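Local coordinates for scarecrow-like protein 3 (Arabidopsis thaliana, PDB 6KPB) that probably acts as a GRAS-family transcription factor in plant development and binds zinc finger proteins of the IDD group, including JACKDAW/IDD10, at residues Ala178-Leu183 with Glu210-Arg215; Ala182-Phe187 with Ile225-Asn230. All blocks are in the same frame, centred on the assembly; numbering follows the deposited sequence.

Interaction 1: residues Ala178-Leu183 with Glu210-Arg215; sequences AQWLAL and EQMAHR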
loop_
_atom_site.group_PDB
_atom_site.type_symbol
_atom_site.label_atom_id
_atom_site.label_comp_id
_atom_site.label_asym_id
_atom_site.label_seq_id
_atom_site.Cartn_x
_atom_site.Cartn_y
_atom_site.Cartn_z
ATOM N N ALA A 178 25.638 0.498 -12.091
ATOM C CA ALA A 178 26.125 0.228 -13.440
ATOM C C ALA A 178 26.788 1.443 -14.073
ATOM O O ALA A 178 27.614 1.287 -14.979
ATOM C CB ALA A 178 24.974 -0.251 -14.327
ATOM N N GLN A 179 26.444 2.649 -13.616
ATOM C CA GLN A 179 27.036 3.856 -14.181
ATOM C C GLN A 179 28.533 3.921 -13.907
ATOM O O GLN A 179 29.317 4.278 -14.794
ATOM C CB GLN A 179 26.335 5.090 -13.617
ATOM C CG GLN A 179 26.949 6.412 -14.043
ATOM C CD GLN A 179 26.177 7.603 -13.512
ATOM O OE1 GLN A 179 25.476 7.502 -12.504
ATOM N NE2 GLN A 179 26.295 8.738 -14.191
ATOM N N TRP A 180 28.951 3.581 -12.688
ATOM C CA TRP A 180 30.353 3.696 -12.310
ATOM C C TRP A 180 31.129 2.393 -12.447
ATOM O O TRP A 180 32.364 2.427 -12.451
ATOM C CB TRP A 180 30.477 4.213 -10.872
ATOM C CG TRP A 180 29.606 5.406 -10.586
ATOM C CD1 TRP A 180 28.683 5.526 -9.588
ATOM C CD2 TRP A 180 29.565 6.641 -11.318
ATOM N NE1 TRP A 180 28.077 6.757 -9.646
ATOM C CE2 TRP A 180 28.599 7.460 -10.699
ATOM C CE3 TRP A 180 30.252 7.134 -12.431
ATOM C CZ2 TRP A 180 28.303 8.743 -11.158
ATOM C CZ3 TRP A 180 29.955 8.407 -12.885
ATOM C CH2 TRP A 180 28.989 9.196 -12.249
ATOM N N LEU A 181 30.443 1.252 -12.553
ATOM C CA LEU A 181 31.149 -0.001 -12.805
ATOM C C LEU A 181 31.870 0.039 -14.146
ATOM O O LEU A 181 33.006 -0.436 -14.264
ATOM C CB LEU A 181 30.173 -1.178 -12.752
ATOM C CG LEU A 181 29.661 -1.600 -11.373
ATOM C CD1 LEU A 181 28.526 -2.602 -11.508
ATOM C CD2 LEU A 181 30.788 -2.179 -10.537
ATOM N N ALA A 182 31.230 0.611 -15.167
ATOM C CA ALA A 182 31.882 0.751 -16.464
ATOM C C ALA A 182 33.023 1.759 -16.403
ATOM O O ALA A 182 34.091 1.528 -16.981
ATOM C CB ALA A 182 30.861 1.158 -17.525
ATOM N N LEU A 183 32.818 2.880 -15.708
ATOM C CA LEU A 183 33.872 3.886 -15.607
ATOM C C LEU A 183 35.084 3.350 -14.858
ATOM O O LEU A 183 36.216 3.761 -15.134
ATOM C CB LEU A 183 33.340 5.147 -14.924
ATOM C CG LEU A 183 34.280 6.353 -14.945
ATOM C CD1 LEU A 183 34.572 6.751 -16.378
ATOM C CD2 LEU A 183 33.699 7.529 -14.172
ATOM N N GLU A 210 24.251 1.082 0.392
ATOM C CA GLU A 210 24.969 -0.119 0.805
ATOM C C GLU A 210 25.221 -1.047 -0.376
ATOM O O GLU A 210 26.317 -1.603 -0.513
ATOM C CB GLU A 210 24.191 -0.851 1.900
ATOM C CG GLU A 210 23.979 -0.047 3.171
ATOM C CD GLU A 210 23.206 -0.824 4.220
ATOM O OE1 GLU A 210 23.284 -0.460 5.411
ATOM O OE2 GLU A 210 22.525 -1.804 3.850
ATOM N N GLN A 211 24.219 -1.230 -1.239
ATOM C CA GLN A 211 24.392 -2.107 -2.394
ATOM C C GLN A 211 25.392 -1.525 -3.385
ATOM O O GLN A 211 26.245 -2.250 -3.911
ATOM C CB GLN A 211 23.047 -2.359 -3.073
ATOM C CG GLN A 211 22.051 -3.121 -2.217
ATOM C CD GLN A 211 20.793 -3.489 -2.978
ATOM O OE1 GLN A 211 19.790 -3.886 -2.385
ATOM N NE2 GLN A 211 20.841 -3.361 -4.299
ATOM N N MET A 212 25.306 -0.221 -3.654
ATOM C CA MET A 212 26.265 0.401 -4.561
ATOM C C MET A 212 27.677 0.317 -3.999
ATOM O O MET A 212 28.616 -0.075 -4.703
ATOM C CB MET A 212 25.884 1.855 -4.828
ATOM C CG MET A 212 27.000 2.647 -5.485
ATOM S SD MET A 212 26.463 4.222 -6.164
ATOM C CE MET A 212 25.182 3.684 -7.292
ATOM N N ALA A 213 27.845 0.677 -2.724
ATOM C CA ALA A 213 29.162 0.622 -2.098
ATOM C C ALA A 213 29.747 -0.781 -2.173
ATOM O O ALA A 213 30.916 -0.960 -2.532
ATOM C CB ALA A 213 29.071 1.089 -0.646
ATOM N N HIS A 214 28.941 -1.792 -1.841
ATOM C CA HIS A 214 29.424 -3.169 -1.890
ATOM C C HIS A 214 29.841 -3.560 -3.301
ATOM O O HIS A 214 30.889 -4.188 -3.496
ATOM C CB HIS A 214 28.348 -4.124 -1.370
ATOM C CG HIS A 214 28.703 -5.571 -1.515
ATOM N ND1 HIS A 214 28.342 -6.319 -2.615
ATOM C CD2 HIS A 214 29.387 -6.407 -0.700
ATOM C CE1 HIS A 214 28.789 -7.555 -2.471
ATOM N NE2 HIS A 214 29.426 -7.634 -1.317
ATOM N N ARG A 215 29.040 -3.192 -4.302
ATOM C CA ARG A 215 29.347 -3.597 -5.669
ATOM C C ARG A 215 30.556 -2.847 -6.212
ATOM O O ARG A 215 31.366 -3.425 -6.936
ATOM C CB ARG A 215 28.137 -3.369 -6.578
ATOM C CG ARG A 215 28.161 -4.184 -7.860
ATOM C CD ARG A 215 26.912 -5.041 -7.991
ATOM N NE ARG A 215 26.595 -5.335 -9.385
ATOM C CZ ARG A 215 25.712 -4.655 -10.110
ATOM N NH1 ARG A 215 25.054 -3.637 -9.572
ATOM N NH2 ARG A 215 25.486 -4.994 -11.372
#
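Arg-215 lies across Leu-181 where two neighbouring helices, 178-189 and 206-223, pack side by side in the Rossmann-like part of the GRAS domain. CB of Arg-215 stays 4.9 Å from CD2 of Leu-181, the nearer of the leucine methyls. With CG anti to the backbone N (chi1 -159°), the chain heads for helix 178-189, and CG comes 4.0 Å from CD1 of Leu-181. A bend at chi2 (123°) carries CD off to one side of that methyl, and the chain then returns to it: NE is 4.0 Å from Leu-181 CD1 and CZ 3.8 Å. At the tip, NH2 is 3.9 Å and NH1 4.1 Å from Leu-181 CD1. The methyl sits above the middle of the guanidinium face, leaving the N-H groups directed around the rim and not into the leucine. The two side chains meet at about a right angle, and the leucine's other branch, CD2, lies 3.9 Å from the Arg-215 backbone O. Pro-177 also touches the arginine side chain.

One turn earlier, the end of the Met-212 side chain comes up to Trp-180 and makes a Met-aromatic contact at the ring edge. The indole NE1 is hydrogen-bonded to Asp-171, the last residue of the predicted VHIID motif, and Gln-179 CG lies over one face, offset toward the rim. Met-212 SD reaches Trp-180 CD1 at 4.3 Å, close to the indole plane.

Interaction 2: residues Ala182-Phe187 with Ile225-Asn230; sequences ALLQAF and IPFQFN
Leu-184 and Ile-225 carry the aliphatic part of this buried contact, between helix 178-189 and the approach to strand 227-233. A single methyl, Leu-184 CD2, meets both branches of the isoleucine: CD1 of Ile-225 lies 3.8 Å from it and CG2 of Ile-225 4.0 Å. Ile-225 has CG1 beside its backbone N and CG2 anti to that N (chi1 of -80° for CG1), which presents both branches to the helix. Chi1 of Leu-184, -92°, is some 30° from the staggered value, which may reflect the close fit. The two side chains pass each other at a slant.

The tightest approach is to the backbone: Ile-225 CD1 comes within 3.2 Å of Leu-184 O, at the short limit of van der Waals contact for a carbon and an oxygen.

The aromatic part is looser. Leu-184 CD2 stands 4.5 Å from Phe-227 CD1, meeting the ring at a slant. That ring also packs on Leu-216 and Ala-220 of helix 206-223 and on Ile-199 of the adjoining strand.

No hydrogen bond crosses between the two segments; the Pro-226 carbonyl and the Gln-228 backbone pair with Leu-197, and Gln-228 and Asn-230 with Ile-199. A helix thus packs over parallel strands 196-203 and 227-233, as in the Rossmann-like alpha/beta sandwich to whose clan the GRAS domain is assigned.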
loop_
_atom_site.group_PDB
_atom_site.type_symbol
_atom_site.label_atom_id
_atom_site.label_comp_id
_atom_site.label_asym_id
_atom_site.label_seq_id
_atom_site.Cartn_x
_atom_site.Cartn_y
_atom_site.Cartn_z
ATOM N N ALA A 182 31.230 0.611 -15.167
ATOM C CA ALA A 182 31.882 0.751 -16.464
ATOM C C ALA A 182 33.023 1.759 -16.403
ATOM O O ALA A 182 34.091 1.528 -16.981
ATOM C CB ALA A 182 30.861 1.158 -17.525
ATOM N N LEU A 183 32.818 2.880 -15.708
ATOM C CA LEU A 183 33.872 3.886 -15.607
ATOM C C LEU A 183 35.084 3.350 -14.858
ATOM O O LEU A 183 36.216 3.761 -15.134
ATOM C CB LEU A 183 33.340 5.147 -14.924
ATOM C CG LEU A 183 34.280 6.353 -14.945
ATOM C CD1 LEU A 183 34.572 6.751 -16.378
ATOM C CD2 LEU A 183 33.699 7.529 -14.172
ATOM N N LEU A 184 34.867 2.436 -13.910
ATOM C CA LEU A 184 35.983 1.807 -13.212
ATOM C C LEU A 184 36.866 1.031 -14.183
ATOM O O LEU A 184 38.091 1.201 -14.199
ATOM C CB LEU A 184 35.459 0.888 -12.109
ATOM C CG LEU A 184 35.308 1.485 -10.710
ATOM C CD1 LEU A 184 34.519 0.548 -9.812
ATOM C CD2 LEU A 184 36.677 1.760 -10.115
ATOM N N GLN A 185 36.255 0.177 -15.007
ATOM C CA GLN A 185 37.021 -0.595 -15.980
ATOM C C GLN A 185 37.706 0.314 -16.992
ATOM O O GLN A 185 38.852 0.065 -17.387
ATOM C CB GLN A 185 36.109 -1.596 -16.692
ATOM C CG GLN A 185 36.756 -2.301 -17.876
ATOM C CD GLN A 185 37.912 -3.196 -17.469
ATOM O OE1 GLN A 185 37.710 -4.330 -17.032
ATOM N NE2 GLN A 185 39.132 -2.688 -17.610
ATOM N N ALA A 186 37.021 1.375 -17.422
ATOM C CA ALA A 186 37.593 2.273 -18.420
ATOM C C ALA A 186 38.787 3.034 -17.859
ATOM O O ALA A 186 39.803 3.200 -18.545
ATOM C CB ALA A 186 36.522 3.237 -18.926
ATOM N N PHE A 187 38.681 3.507 -16.613
ATOM C CA PHE A 187 39.825 4.133 -15.957
ATOM C C PHE A 187 40.997 3.167 -15.860
ATOM O O PHE A 187 42.155 3.562 -16.041
ATOM C CB PHE A 187 39.428 4.627 -14.566
ATOM C CG PHE A 187 39.022 6.074 -14.521
ATOM C CD1 PHE A 187 39.697 7.022 -15.271
ATOM C CD2 PHE A 187 37.967 6.486 -13.723
ATOM C CE1 PHE A 187 39.326 8.354 -15.229
ATOM C CE2 PHE A 187 37.591 7.815 -13.675
ATOM C CZ PHE A 187 38.271 8.750 -14.430
ATOM N N ILE A 225 42.240 -1.151 -8.364
ATOM C CA ILE A 225 42.159 0.303 -8.480
ATOM C C ILE A 225 42.087 0.887 -7.076
ATOM O O ILE A 225 41.229 0.468 -6.288
ATOM C CB ILE A 225 40.937 0.747 -9.310
ATOM C CG1 ILE A 225 41.221 0.618 -10.810
ATOM C CG2 ILE A 225 40.530 2.169 -8.955
ATOM C CD1 ILE A 225 40.130 1.192 -11.694
ATOM N N PRO A 226 42.962 1.832 -6.715
ATOM C CA PRO A 226 42.785 2.546 -5.443
ATOM C C PRO A 226 41.499 3.354 -5.480
ATOM O O PRO A 226 41.379 4.310 -6.251
ATOM C CB PRO A 226 44.026 3.439 -5.358
ATOM C CG PRO A 226 44.462 3.615 -6.781
ATOM C CD PRO A 226 44.113 2.335 -7.483
ATOM N N PHE A 227 40.522 2.965 -4.665
ATOM C CA PHE A 227 39.175 3.493 -4.798
ATOM C C PHE A 227 38.572 3.730 -3.424
ATOM O O PHE A 227 38.787 2.944 -2.496
ATOM C CB PHE A 227 38.300 2.532 -5.617
ATOM C CG PHE A 227 36.826 2.808 -5.521
ATOM C CD1 PHE A 227 36.257 3.867 -6.210
ATOM C CD2 PHE A 227 36.006 1.991 -4.759
ATOM C CE1 PHE A 227 34.897 4.114 -6.128
ATOM C CE2 PHE A 227 34.648 2.234 -4.674
ATOM C CZ PHE A 227 34.093 3.296 -5.359
ATOM N N GLN A 228 37.823 4.821 -3.298
ATOM C CA GLN A 228 37.143 5.161 -2.057
ATOM C C GLN A 228 35.721 5.587 -2.377
ATOM O O GLN A 228 35.495 6.373 -3.303
ATOM C CB GLN A 228 37.881 6.271 -1.301
ATOM C CG GLN A 228 37.316 6.569 0.079
ATOM C CD GLN A 228 38.195 7.513 0.872
ATOM O OE1 GLN A 228 39.221 7.984 0.379
ATOM N NE2 GLN A 228 37.803 7.790 2.109
ATOM N N PHE A 229 34.765 5.055 -1.622
ATOM C CA PHE A 229 33.361 5.420 -1.747
ATOM C C PHE A 229 32.866 5.876 -0.385
ATOM O O PHE A 229 32.876 5.097 0.574
ATOM C CB PHE A 229 32.524 4.247 -2.262
ATOM C CG PHE A 229 31.051 4.545 -2.360
ATOM C CD1 PHE A 229 30.212 4.320 -1.281
ATOM C CD2 PHE A 229 30.505 5.044 -3.532
ATOM C CE1 PHE A 229 28.861 4.590 -1.365
ATOM C CE2 PHE A 229 29.152 5.315 -3.621
ATOM C CZ PHE A 229 28.329 5.087 -2.535
ATOM N N ASN A 230 32.439 7.134 -0.299
ATOM C CA ASN A 230 31.832 7.648 0.917
ATOM C C ASN A 230 30.367 7.953 0.651
ATOM O O ASN A 230 30.056 8.807 -0.195
ATOM C CB ASN A 230 32.566 8.893 1.428
ATOM C CG ASN A 230 32.672 9.988 0.385
ATOM O OD1 ASN A 230 32.648 9.725 -0.817
ATOM N ND2 ASN A 230 32.797 11.229 0.845
#

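In the fold
After the N-terminal helices, strand 166-171 leads into helix 178-189, the starting point of both contacts. The chain then runs through strand 196-203 to helix 206-223, where interaction 1 closes its loop, and on to the beginning of strand 227-233, where interaction 2 closes a second. The two loops cross: interaction 2 starts later, sharing Ala-182 and Leu-183 with interaction 1, and also ends later. Interaction 1 joins helix to helix over the sheet; interaction 2 ties the next turn of helix 178-189 to the entry of strand 227-233. They touch directly, Met-212 SD lying 3.9 Å from Phe-229 CE2.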